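PDB 7JID: UDP-L-Rhamnose Synthase from Acanthamoeba polyphaga mimivirus, which acts as a UDP-L-rhamnose synthase of a giant virus, binding NADP and UDP-rhamnose, and probably carries out the NADPH-dependent reduction that yields UDP-L-rhamnose. Local coordinates for residues S57-T62 with Y88-L93; R45-I50 with A94-K99; L158-R163 with P200-M205; K21-E24 with Q29-G32. All coordinates share one frame; numbering follows the deposited sequence.

Contact 1: S57-T62 with Y88-L93; sequences SFIGRT and YGPLCL. With NAP (NADP nicotinamide-adenine-dinucleotide phosphate), chain D.
I59 reaches from the loop after strand 54-57 to helix 79-99, and its tip, CD1, lies 4.0 Å from CD of the P90 ring; the two side chains meet at a slant. CD1 also comes near the backbone of G89, 4.3 Å from its C, where the lack of a side chain lets the methyl approach the helix. Further down, L93 sends CD1 against S57, touching CB and OG alike at 3.7 Å. All these residues are buried; I59 with P90 is a purely apolar pair, while L93 CD1 lies against both a carbon and the hydroxyl of S57. L93 is also covered by F9 and L104 of the neighbouring strands. This is the Rossmann-fold arrangement in which the loop at the carboxyl end of a parallel strand passes along the dinucleotide, and here the following helix packs against I59 of that loop. CG1 of I59 sits between the backbone N and the carbonyl carbon (chi1 70°), which carries CD1 to the helix and leaves CG2 beside the adenine, 3.5 Å from NADP N3A. G60 passes close to the nicotinamide-side ribose and has its O 3.3 Å from C8A of the adenine. The polar grip comes from R61: its chain bends at chi2 and chi3 to bring the guanidinium round to the 2'-phosphate, where NH1 gives an almost straight hydrogen bond (177°) to NADP O3X at 2.8 Å, the oxygen lying in the guanidinium plane at its edge. NE of the same group forms a salt bridge with D85, which fixes its rotation.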
loop_
_atom_site.group_PDB
_atom_site.type_symbol
_atom_site.label_atom_id
_atom_site.label_comp_id
_atom_site.label_asym_id
_atom_site.label_seq_id
_atom_site.Cartn_x
_atom_site.Cartn_y
_atom_site.Cartn_z
ATOM N N SER A 57 9.450 7.779 13.653
ATOM C CA SER A 57 9.170 8.009 12.225
ATOM C C SER A 57 8.374 9.315 12.069
ATOM O O SER A 57 7.184 9.354 12.456
ATOM C CB SER A 57 8.433 6.865 11.598
ATOM O OG SER A 57 8.179 7.155 10.220
ATOM N N PHE A 58 8.998 10.299 11.447
ATOM C CA PHE A 58 8.364 11.574 11.026
ATOM C C PHE A 58 8.458 11.724 9.524
ATOM O O PHE A 58 8.813 12.812 9.066
ATOM C CB PHE A 58 8.962 12.744 11.796
ATOM C CG PHE A 58 8.883 12.545 13.281
ATOM C CD1 PHE A 58 7.657 12.455 13.911
ATOM C CD2 PHE A 58 10.030 12.327 14.035
ATOM C CE1 PHE A 58 7.550 12.208 15.271
ATOM C CE2 PHE A 58 9.922 12.116 15.402
ATOM C CZ PHE A 58 8.697 12.015 16.009
ATOM N N ILE A 59 8.190 10.639 8.808
ATOM C CA ILE A 59 8.409 10.611 7.344
ATOM C C ILE A 59 7.047 10.631 6.655
ATOM O O ILE A 59 6.038 10.130 7.192
ATOM C CB ILE A 59 9.251 9.427 6.850
ATOM C CG1 ILE A 59 8.485 8.109 6.981
ATOM C CG2 ILE A 59 10.606 9.415 7.557
ATOM C CD1 ILE A 59 9.211 6.886 6.476
ATOM N N GLY A 60 7.104 11.041 5.400
ATOM C CA GLY A 60 5.977 10.910 4.464
ATOM C C GLY A 60 6.148 11.825 3.284
ATOM O O GLY A 60 7.125 12.596 3.239
ATOM N N ARG A 61 5.208 11.743 2.367
ATOM C CA ARG A 61 5.256 12.533 1.122
ATOM C C ARG A 61 3.943 13.287 1.038
ATOM O O ARG A 61 2.913 12.647 0.880
ATOM C CB ARG A 61 5.565 11.638 -0.078
ATOM C CG ARG A 61 5.857 12.417 -1.352
ATOM C CD ARG A 61 7.179 13.164 -1.346
ATOM N NE ARG A 61 8.226 12.383 -0.713
ATOM C CZ ARG A 61 9.367 12.849 -0.237
ATOM N NH1 ARG A 61 10.210 12.037 0.387
ATOM N NH2 ARG A 61 9.669 14.136 -0.349
ATOM N N THR A 62 3.996 14.592 1.284
ATOM C CA THR A 62 2.779 15.399 1.589
ATOM C C THR A 62 2.756 16.717 0.824
ATOM O O THR A 62 1.785 17.479 1.026
ATOM C CB THR A 62 2.649 15.679 3.078
ATOM O OG1 THR A 62 3.766 16.480 3.501
ATOM C CG2 THR A 62 2.491 14.387 3.857
ATOM N N TYR A 88 4.981 1.961 2.496
ATOM C CA TYR A 88 6.078 0.974 2.515
ATOM C C TYR A 88 7.155 1.317 3.547
ATOM O O TYR A 88 7.533 0.396 4.355
ATOM C CB TYR A 88 6.658 0.742 1.121
ATOM C CG TYR A 88 7.667 -0.382 1.090
ATOM C CD1 TYR A 88 7.263 -1.703 1.253
ATOM C CD2 TYR A 88 9.015 -0.125 1.045
ATOM C CE1 TYR A 88 8.177 -2.742 1.279
ATOM C CE2 TYR A 88 9.947 -1.163 1.064
ATOM C CZ TYR A 88 9.528 -2.476 1.218
ATOM O OH TYR A 88 10.444 -3.484 1.314
ATOM N N GLY A 89 7.739 2.519 3.521
ATOM C CA GLY A 89 8.790 2.930 4.470
ATOM C C GLY A 89 8.332 2.700 5.910
ATOM O O GLY A 89 9.032 2.046 6.695
ATOM N N PRO A 90 7.165 3.238 6.321
ATOM C CA PRO A 90 6.674 3.004 7.682
ATOM C C PRO A 90 6.535 1.508 8.026
ATOM O O PRO A 90 6.851 1.149 9.138
ATOM C CB PRO A 90 5.305 3.734 7.652
ATOM C CG PRO A 90 5.561 4.894 6.709
ATOM C CD PRO A 90 6.359 4.248 5.580
ATOM N N LEU A 91 6.083 0.668 7.104
ATOM C CA LEU A 91 5.925 -0.768 7.374
ATOM C C LEU A 91 7.323 -1.385 7.579
ATOM O O LEU A 91 7.433 -2.291 8.446
ATOM C CB LEU A 91 5.149 -1.444 6.258
ATOM C CG LEU A 91 3.668 -1.678 6.535
ATOM C CD1 LEU A 91 3.468 -2.763 7.579
ATOM C CD2 LEU A 91 2.986 -0.399 6.960
ATOM N N CYS A 92 8.325 -0.978 6.799
ATOM C CA CYS A 92 9.721 -1.485 6.932
ATOM C C CYS A 92 10.220 -1.190 8.354
ATOM O O CYS A 92 10.745 -2.121 9.066
ATOM C CB CYS A 92 10.641 -0.831 5.919
ATOM S SG CYS A 92 10.393 -1.471 4.242
ATOM N N LEU A 93 9.994 0.038 8.821
ATOM C CA LEU A 93 10.351 0.429 10.202
ATOM C C LEU A 93 9.603 -0.431 11.211
ATOM O O LEU A 93 10.260 -0.929 12.186
ATOM C CB LEU A 93 10.069 1.913 10.392
ATOM C CG LEU A 93 10.833 2.897 9.514
ATOM C CD1 LEU A 93 10.474 4.290 9.953
ATOM C CD2 LEU A 93 12.343 2.719 9.634
HETATM P PA NAP D . 8.096 17.215 6.005
HETATM O O1A NAP D . 8.653 18.532 6.492
HETATM O O2A NAP D . 7.930 17.002 4.532
HETATM O O5B NAP D . 9.076 16.151 6.648
HETATM C C5B NAP D . 9.100 14.806 6.168
HETATM C C4B NAP D . 10.471 14.152 6.230
HETATM O O4B NAP D . 10.401 12.771 5.901
HETATM C C3B NAP D . 11.392 14.841 5.232
HETATM O O3B NAP D . 12.569 15.143 6.017
HETATM C C2B NAP D . 11.639 13.747 4.202
HETATM O O2B NAP D . 12.978 13.790 3.811
HETATM C C1B NAP D . 11.421 12.448 4.976
HETATM N N9A NAP D . 11.100 11.244 4.234
HETATM C C8A NAP D . 10.072 11.053 3.419
HETATM N N7A NAP D . 10.069 9.804 2.950
HETATM C C5A NAP D . 11.136 9.185 3.473
HETATM C C6A NAP D . 11.688 7.893 3.334
HETATM N N6A NAP D . 11.091 7.025 2.550
HETATM N N1A NAP D . 12.845 7.636 4.036
HETATM C C2A NAP D . 13.385 8.571 4.830
HETATM N N3A NAP D . 12.941 9.825 5.011
HETATM C C4A NAP D . 11.798 10.134 4.341
HETATM O O3 NAP D . 6.668 16.799 6.622
HETATM P PN NAP D . 6.185 16.946 8.167
HETATM O O1N NAP D . 4.950 17.811 7.982
HETATM O O2N NAP D . 7.243 17.158 9.165
HETATM O O5D NAP D . 5.553 15.509 8.374
HETATM C C5D NAP D . 6.103 14.330 8.946
HETATM C C4D NAP D . 5.234 13.127 8.473
HETATM O O4D NAP D . 4.708 12.513 9.607
HETATM C C3D NAP D . 4.056 13.652 7.681
HETATM O O3D NAP D . 3.308 12.581 6.992
HETATM C C2D NAP D . 3.423 14.339 8.914
HETATM O O2D NAP D . 2.051 14.754 8.857
HETATM C C1D NAP D . 3.585 13.309 10.001
HETATM P P2B NAP D . 13.383 13.995 2.290
HETATM O O1X NAP D . 13.234 15.412 1.940
HETATM O O2X NAP D . 14.870 13.630 2.461
HETATM O O3X NAP D . 12.633 13.075 1.321
#

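Contact 2: R45-I50 with A94-K99; sequences REISEI and AFICQK
I47 of helix 40-50 pushes the end of its side chain between two residues of helix 79-99, and its CD1 methyl makes both of the apolar contacts here. It lies 3.8 Å from CG2 of I96 and 3.9 Å from SG of C97, so one methyl meets a branch methyl and a thiol sulfur on consecutive residues. CG1 of I47 stands anti to the carbonyl carbon (chi1 -76°) and the chain runs on extended through chi2 (177°), which carries CD1 the full length of the side chain across the gap. The two isoleucines are set at a slant to each other, I96 offering its shorter branch, CG2. The nearest CA atoms, those of I47 and C97, are 7.9 Å apart, a distance bridged by the side chains. Both helices pack on the same side of the parallel sheet of this Rossmann fold, helix 40-50 lying nearer to edge strand 29-32. Further apolar cover comes from I102, against I47, and from V43, against I96. Polar ties lie beyond the apolar patch: K99 NZ forms a salt bridge with E44 of the opposing helix, while both carboxylate oxygens of E46 are taken by hydrogen bonds to Q34 and S35. On the far side of helix 79-99, F95 stacks on F152 of the second subunit, so the helix lies between helix 40-50 and the dimer partner. With only methyl and sulfur surfaces meeting between the two segments, their attraction is dispersive and hydrophobic, and directional bonds are made by the polar residues around them.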
loop_
_atom_site.group_PDB
_atom_site.type_symbol
_atom_site.label_atom_id
_atom_site.label_comp_id
_atom_site.label_asym_id
_atom_site.label_seq_id
_atom_site.Cartn_x
_atom_site.Cartn_y
_atom_site.Cartn_z
ATOM N N ARG A 45 20.546 -2.635 8.767
ATOM C CA ARG A 45 21.986 -2.423 9.058
ATOM C C ARG A 45 22.114 -1.253 10.040
ATOM O O ARG A 45 22.904 -1.376 11.011
ATOM C CB ARG A 45 22.794 -2.198 7.778
ATOM C CG ARG A 45 23.039 -3.457 6.950
ATOM C CD ARG A 45 24.057 -3.164 5.834
ATOM N NE ARG A 45 23.630 -2.185 4.831
ATOM C CZ ARG A 45 22.842 -2.450 3.778
ATOM N NH1 ARG A 45 22.373 -3.671 3.578
ATOM N NH2 ARG A 45 22.515 -1.490 2.930
ATOM N N GLU A 46 21.390 -0.155 9.815
ATOM C CA GLU A 46 21.522 1.067 10.654
ATOM C C GLU A 46 21.050 0.751 12.072
ATOM O O GLU A 46 21.745 1.145 13.035
ATOM C CB GLU A 46 20.770 2.260 10.080
ATOM C CG GLU A 46 21.005 3.531 10.869
ATOM C CD GLU A 46 20.647 4.794 10.115
ATOM O OE1 GLU A 46 19.644 4.760 9.384
ATOM O OE2 GLU A 46 21.357 5.804 10.232
ATOM N N ILE A 47 19.919 0.082 12.210
ATOM C CA ILE A 47 19.327 -0.250 13.532
ATOM C C ILE A 47 20.233 -1.239 14.263
ATOM O O ILE A 47 20.452 -1.054 15.466
ATOM C CB ILE A 47 17.892 -0.755 13.357
ATOM C CG1 ILE A 47 17.016 0.460 13.076
ATOM C CG2 ILE A 47 17.422 -1.529 14.558
ATOM C CD1 ILE A 47 15.566 0.167 12.802
ATOM N N SER A 48 20.764 -2.221 13.543
ATOM C CA SER A 48 21.627 -3.267 14.132
ATOM C C SER A 48 22.915 -2.630 14.653
ATOM O O SER A 48 23.398 -3.111 15.704
ATOM C CB SER A 48 21.886 -4.355 13.119
ATOM O OG SER A 48 22.665 -5.371 13.724
ATOM N N GLU A 49 23.432 -1.603 13.976
ATOM C CA GLU A 49 24.717 -0.915 14.302
ATOM C C GLU A 49 24.497 0.155 15.386
ATOM O O GLU A 49 25.272 0.199 16.365
ATOM C CB GLU A 49 25.353 -0.270 13.068
ATOM C CG GLU A 49 26.193 0.951 13.407
ATOM C CD GLU A 49 27.283 1.393 12.442
ATOM O OE1 GLU A 49 28.362 0.753 12.430
ATOM O OE2 GLU A 49 27.082 2.423 11.753
ATOM N N ILE A 50 23.489 1.010 15.233
ATOM C CA ILE A 50 23.252 2.141 16.180
ATOM C C ILE A 50 22.750 1.606 17.532
ATOM O O ILE A 50 23.067 2.252 18.539
ATOM C CB ILE A 50 22.288 3.182 15.575
ATOM C CG1 ILE A 50 22.894 3.887 14.357
ATOM C CG2 ILE A 50 21.832 4.183 16.635
ATOM C CD1 ILE A 50 24.233 4.566 14.603
ATOM N N ALA A 94 8.301 -0.681 11.027
ATOM C CA ALA A 94 7.524 -1.548 11.941
ATOM C C ALA A 94 8.150 -2.949 11.985
ATOM O O ALA A 94 8.442 -3.463 13.106
ATOM C CB ALA A 94 6.082 -1.637 11.568
ATOM N N PHE A 95 8.387 -3.556 10.833
ATOM C CA PHE A 95 8.865 -4.957 10.801
ATOM C C PHE A 95 10.220 -5.028 11.494
ATOM O O PHE A 95 10.461 -5.968 12.265
ATOM C CB PHE A 95 9.029 -5.490 9.384
ATOM C CG PHE A 95 7.740 -5.979 8.770
ATOM C CD1 PHE A 95 7.079 -7.061 9.283
ATOM C CD2 PHE A 95 7.182 -5.333 7.684
ATOM C CE1 PHE A 95 5.868 -7.492 8.770
ATOM C CE2 PHE A 95 6.001 -5.789 7.139
ATOM C CZ PHE A 95 5.321 -6.846 7.680
ATOM N N ILE A 96 11.106 -4.115 11.164
ATOM C CA ILE A 96 12.520 -4.191 11.642
ATOM C C ILE A 96 12.582 -3.782 13.109
ATOM O O ILE A 96 13.259 -4.491 13.907
ATOM C CB ILE A 96 13.441 -3.362 10.739
ATOM C CG1 ILE A 96 13.516 -3.942 9.316
ATOM C CG2 ILE A 96 14.827 -3.277 11.354
ATOM C CD1 ILE A 96 14.150 -2.975 8.334
ATOM N N CYS A 97 11.878 -2.731 13.533
ATOM C CA CYS A 97 11.865 -2.376 14.985
ATOM C C CYS A 97 11.313 -3.546 15.800
ATOM O O CYS A 97 11.932 -3.852 16.836
ATOM C CB CYS A 97 11.127 -1.072 15.247
ATOM S SG CYS A 97 12.067 0.302 14.599
ATOM N N GLN A 98 10.257 -4.207 15.329
ATOM C CA GLN A 98 9.634 -5.349 16.021
ATOM C C GLN A 98 10.668 -6.462 16.161
ATOM O O GLN A 98 10.804 -7.038 17.273
ATOM C CB GLN A 98 8.418 -5.821 15.256
ATOM C CG GLN A 98 7.740 -6.994 15.930
ATOM C CD GLN A 98 6.552 -7.464 15.143
ATOM O OE1 GLN A 98 6.654 -7.947 14.002
ATOM N NE2 GLN A 98 5.411 -7.422 15.796
ATOM N N LYS A 99 11.379 -6.772 15.080
ATOM C CA LYS A 99 12.360 -7.879 15.122
ATOM C C LYS A 99 13.398 -7.599 16.203
ATOM O O LYS A 99 13.727 -8.571 16.931
ATOM C CB LYS A 99 13.025 -8.046 13.759
ATOM C CG LYS A 99 14.275 -8.925 13.747
ATOM C CD LYS A 99 14.804 -9.147 12.326
ATOM C CE LYS A 99 16.061 -9.993 12.268
ATOM N NZ LYS A 99 16.527 -10.179 10.869
#

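Contact 3: L158-R163 with P200-M205; sequences LNLRIR and PVMIDM
A strand of the central parallel sheet and a helix that covers one of its faces meet here, L158 and L160 of strand 157-162 facing M202 and M205 of helix 195-207. L160 puts CD1 on the middle of the M202 side chain, 3.5 Å from CG and 3.7 Å from SD, the first a tight carbon pair. M202 has CG anti to the backbone N (chi1 164°), and its chain stays extended as far as the sulfur before bending at chi3, presenting CB, CG and SD in a row to the leucine methyl. L158 meets M205 at about a right angle: CD2 touches CB at 3.7 Å, and CD1 approaches the terminal CE at 4.0 Å. The same CE comes within 4.3 Å of CD2 of L160, so the end of M205 spans both leucines. This follows the alpha/beta layering of the Rossmann fold. Strand and helix segments run nearly antiparallel, at 166°, with axes 10.8 Å apart, and L158 and L160, two residues apart on the strand, both point at the helix. F214 of the neighbouring strand 212-215, outermost in this chain's sheet, packs on L158, L160 and M205, while V19 of helix 14-25 closes on M202. On the other face of the strand, R161 forms a salt bridge with D147, to which N159 is also hydrogen-bonded. Farther along the chain, R163 touches the bound UDP-rhamnose, its NH1 held by N190 and the carbonyl oxygen of S191.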
loop_
_atom_site.group_PDB
_atom_site.type_symbol
_atom_site.label_atom_id
_atom_site.label_comp_id
_atom_site.label_asym_id
_atom_site.label_seq_id
_atom_site.Cartn_x
_atom_site.Cartn_y
_atom_site.Cartn_z
ATOM N N LEU A 158 3.774 2.546 18.395
ATOM C CA LEU A 158 2.882 3.635 18.796
ATOM C C LEU A 158 2.452 4.366 17.512
ATOM O O LEU A 158 3.321 5.028 16.923
ATOM C CB LEU A 158 3.592 4.576 19.773
ATOM C CG LEU A 158 2.766 5.731 20.340
ATOM C CD1 LEU A 158 1.562 5.202 21.099
ATOM C CD2 LEU A 158 3.663 6.619 21.176
ATOM N N ASN A 159 1.180 4.288 17.159
ATOM C CA ASN A 159 0.599 4.902 15.942
ATOM C C ASN A 159 -0.199 6.140 16.365
ATOM O O ASN A 159 -1.318 5.998 16.831
ATOM C CB ASN A 159 -0.157 3.842 15.160
ATOM C CG ASN A 159 -1.040 4.439 14.090
ATOM O OD1 ASN A 159 -0.593 5.338 13.386
ATOM N ND2 ASN A 159 -2.217 3.870 13.934
ATOM N N LEU A 160 0.342 7.314 16.137
ATOM C CA LEU A 160 -0.299 8.569 16.595
ATOM C C LEU A 160 -0.988 9.251 15.402
ATOM O O LEU A 160 -0.340 9.513 14.377
ATOM C CB LEU A 160 0.708 9.528 17.231
ATOM C CG LEU A 160 1.389 8.971 18.480
ATOM C CD1 LEU A 160 2.359 9.980 19.031
ATOM C CD2 LEU A 160 0.378 8.494 19.521
ATOM N N ARG A 161 -2.302 9.409 15.483
ATOM C CA ARG A 161 -3.055 10.124 14.428
ATOM C C ARG A 161 -3.170 11.623 14.706
ATOM O O ARG A 161 -4.018 12.085 15.505
ATOM C CB ARG A 161 -4.432 9.466 14.336
ATOM C CG ARG A 161 -4.448 8.014 13.917
ATOM C CD ARG A 161 -5.904 7.639 13.847
ATOM N NE ARG A 161 -6.197 6.270 13.560
ATOM C CZ ARG A 161 -7.305 5.636 13.932
ATOM N NH1 ARG A 161 -8.168 6.229 14.745
ATOM N NH2 ARG A 161 -7.493 4.393 13.523
ATOM N N ILE A 162 -2.278 12.429 14.108
ATOM C CA ILE A 162 -2.393 13.909 14.198
ATOM C C ILE A 162 -3.256 14.378 13.021
ATOM O O ILE A 162 -3.356 13.654 12.016
ATOM C CB ILE A 162 -1.029 14.605 14.241
ATOM C CG1 ILE A 162 -0.196 14.284 12.997
ATOM C CG2 ILE A 162 -0.326 14.268 15.549
ATOM C CD1 ILE A 162 0.877 15.329 12.750
ATOM N N ARG A 163 -3.777 15.566 13.158
ATOM C CA ARG A 163 -4.434 16.241 12.022
ATOM C C ARG A 163 -4.067 17.701 12.000
ATOM O O ARG A 163 -3.989 18.330 13.076
ATOM C CB ARG A 163 -5.947 16.124 12.110
ATOM C CG ARG A 163 -6.440 14.696 12.111
ATOM C CD ARG A 163 -7.960 14.598 12.035
ATOM N NE ARG A 163 -8.450 15.014 10.723
ATOM C CZ ARG A 163 -9.348 15.959 10.449
ATOM N NH1 ARG A 163 -9.756 16.807 11.367
ATOM N NH2 ARG A 163 -9.744 16.141 9.214
ATOM N N PRO A 200 5.462 17.240 23.545
ATOM C CA PRO A 200 5.902 16.697 24.829
ATOM C C PRO A 200 5.165 15.436 25.260
ATOM O O PRO A 200 5.760 14.571 25.867
ATOM C CB PRO A 200 5.602 17.852 25.791
ATOM C CG PRO A 200 5.766 19.082 24.925
ATOM C CD PRO A 200 5.135 18.662 23.612
ATOM N N VAL A 201 3.863 15.364 24.983
ATOM C CA VAL A 201 3.052 14.177 25.300
ATOM C C VAL A 201 3.577 13.008 24.456
ATOM O O VAL A 201 3.711 11.898 25.003
ATOM C CB VAL A 201 1.580 14.498 25.039
ATOM C CG1 VAL A 201 0.720 13.284 25.089
ATOM C CG2 VAL A 201 1.038 15.564 25.992
ATOM N N MET A 202 3.831 13.247 23.168
ATOM C CA MET A 202 4.262 12.167 22.252
ATOM C C MET A 202 5.594 11.613 22.787
ATOM O O MET A 202 5.741 10.390 22.852
ATOM C CB MET A 202 4.432 12.671 20.820
ATOM C CG MET A 202 5.220 11.702 19.986
ATOM S SD MET A 202 5.264 12.165 18.288
ATOM C CE MET A 202 6.267 13.616 18.404
ATOM N N ILE A 203 6.509 12.507 23.147
ATOM C CA ILE A 203 7.844 12.112 23.688
ATOM C C ILE A 203 7.624 11.302 24.970
ATOM O O ILE A 203 8.339 10.298 25.182
ATOM C CB ILE A 203 8.753 13.332 23.910
ATOM C CG1 ILE A 203 9.207 13.897 22.571
ATOM C CG2 ILE A 203 9.948 12.949 24.783
ATOM C CD1 ILE A 203 9.960 15.168 22.619
ATOM N N ASP A 204 6.721 11.762 25.854
ATOM C CA ASP A 204 6.439 11.044 27.121
ATOM C C ASP A 204 5.979 9.614 26.808
ATOM O O ASP A 204 6.419 8.657 27.439
ATOM C CB ASP A 204 5.451 11.825 27.994
ATOM C CG ASP A 204 5.351 11.259 29.406
ATOM O OD1 ASP A 204 6.394 11.392 30.132
ATOM O OD2 ASP A 204 4.312 10.615 29.741
ATOM N N MET A 205 4.996 9.463 25.929
ATOM C CA MET A 205 4.474 8.156 25.494
ATOM C C MET A 205 5.596 7.236 24.952
ATOM O O MET A 205 5.620 6.068 25.355
ATOM C CB MET A 205 3.383 8.370 24.432
ATOM C CG MET A 205 2.136 8.902 25.036
ATOM S SD MET A 205 0.941 9.317 23.722
ATOM C CE MET A 205 0.020 7.782 23.746
#

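Contact 4: K21-E24 with Q29-G32; sequences KILE and QVVG
V30 sets its CG2 methyl against two successive residues of helix 14-25, L23 and E24. CG2 makes a snug approach to CB of L23, at 3.5 Å, and is 3.7 Å from CG of E24. Both helix side chains lie across the valine at about a right angle. The valine's torsion decides which methyl faces the helix: CG1 is anti to the backbone N (chi1 171°), leaving CG2 as the branch turned to it. L23 has CG anti to its carbonyl carbon and continues down to CD1, 4.0 Å from the same CG2. E24 starts out the same way (chi1 -80°), and its longer chain extends on across the valine, delivering the carboxylate to the start of the strand. There a water joins the two segments, donating to OE2 of E24 at 2.9 Å and accepting from the backbone N of V30 at 2.8 Å. W6 packs on L23 and I8 on V30, both from strand 5-9. The arrangement belongs to the first beta-alpha-beta unit of the Rossmann fold, strand 5-9, helix 14-25 and strand 29-32, where the helix returns over the sheet to the edge strand.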
loop_
_atom_site.group_PDB
_atom_site.type_symbol
_atom_site.label_atom_id
_atom_site.label_comp_id
_atom_site.label_asym_id
_atom_site.label_seq_id
_atom_site.Cartn_x
_atom_site.Cartn_y
_atom_site.Cartn_z
ATOM N N LYS A 21 14.863 18.598 18.419
ATOM C CA LYS A 21 15.272 19.762 19.261
ATOM C C LYS A 21 14.823 19.566 20.705
ATOM O O LYS A 21 15.637 19.833 21.618
ATOM C CB LYS A 21 14.696 21.073 18.735
ATOM C CG LYS A 21 15.712 21.949 18.028
ATOM C CD LYS A 21 15.234 22.488 16.699
ATOM C CE LYS A 21 16.374 22.868 15.776
ATOM N NZ LYS A 21 16.001 22.677 14.357
ATOM N N ILE A 22 13.575 19.140 20.913
ATOM C CA ILE A 22 13.012 18.920 22.268
ATOM C C ILE A 22 13.714 17.737 22.937
ATOM O O ILE A 22 13.968 17.828 24.128
ATOM C CB ILE A 22 11.486 18.743 22.218
ATOM C CG1 ILE A 22 10.837 20.061 21.794
ATOM C CG2 ILE A 22 10.956 18.228 23.553
ATOM C CD1 ILE A 22 9.449 19.927 21.232
ATOM N N LEU A 23 13.993 16.640 22.221
ATOM C CA LEU A 23 14.674 15.460 22.811
ATOM C C LEU A 23 16.052 15.897 23.329
ATOM O O LEU A 23 16.463 15.417 24.419
ATOM C CB LEU A 23 14.775 14.354 21.753
ATOM C CG LEU A 23 13.522 13.477 21.582
ATOM C CD1 LEU A 23 13.695 12.552 20.384
ATOM C CD2 LEU A 23 13.195 12.649 22.804
ATOM N N GLU A 24 16.706 16.804 22.601
ATOM C CA GLU A 24 18.093 17.254 22.874
ATOM C C GLU A 24 18.086 18.215 24.068
ATOM O O GLU A 24 18.965 18.063 24.938
ATOM C CB GLU A 24 18.709 17.835 21.607
ATOM C CG GLU A 24 19.192 16.731 20.686
ATOM C CD GLU A 24 20.063 17.171 19.532
ATOM O OE1 GLU A 24 19.818 18.273 19.000
ATOM O OE2 GLU A 24 20.967 16.397 19.156
ATOM N N GLN A 29 20.110 11.672 23.710
ATOM C CA GLN A 29 20.996 11.537 22.531
ATOM C C GLN A 29 20.113 11.251 21.309
ATOM O O GLN A 29 19.435 10.264 21.325
ATOM C CB GLN A 29 22.005 10.416 22.719
ATOM C CG GLN A 29 23.065 10.404 21.622
ATOM C CD GLN A 29 23.941 9.174 21.646
ATOM O OE1 GLN A 29 23.838 8.328 22.532
ATOM N NE2 GLN A 29 24.789 9.048 20.637
ATOM N N VAL A 30 20.159 12.116 20.307
ATOM C CA VAL A 30 19.371 11.972 19.058
ATOM C C VAL A 30 20.336 11.612 17.927
ATOM O O VAL A 30 21.346 12.341 17.740
ATOM C CB VAL A 30 18.606 13.268 18.769
ATOM C CG1 VAL A 30 17.964 13.261 17.402
ATOM C CG2 VAL A 30 17.573 13.522 19.847
ATOM N N VAL A 31 20.012 10.551 17.197
ATOM C CA VAL A 31 20.741 10.115 15.969
ATOM C C VAL A 31 19.780 10.302 14.793
ATOM O O VAL A 31 18.724 9.649 14.810
ATOM C CB VAL A 31 21.216 8.654 16.082
ATOM C CG1 VAL A 31 22.026 8.203 14.871
ATOM C CG2 VAL A 31 21.992 8.384 17.357
ATOM N N GLY A 32 20.089 11.222 13.882
ATOM C CA GLY A 32 19.352 11.329 12.609
ATOM C C GLY A 32 19.646 10.119 11.743
ATOM O O GLY A 32 20.819 9.881 11.456
HETATM O O HOH W 1 21.958 14.243 20.883
#

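The four contacts lie in one NADP-binding Rossmann fold, two of them on helix 79-99 and two on helices 14-25 and 195-207. Contacts 1 and 2 share helix 79-99, their centres 14 Å apart; contact 1 touches the cofactor, whereas the I96 side chain of contact 2 is about 12 Å from NADP. Contacts 3 and 4 adjoin where CD1 of I203 meets CG2 of I22 at 3.4 Å, joining helices 195-207 and 14-25. Contact 3 also meets contact 1 directly, CE of M202 lying 3.7 Å from CE1 of F58. Contact 4 touches contact 2 at I50 CD1 and V31 CG1, 4.3 Å apart. T62 of contact 1 and R163 of contact 3 both touch UDP-rhamnose.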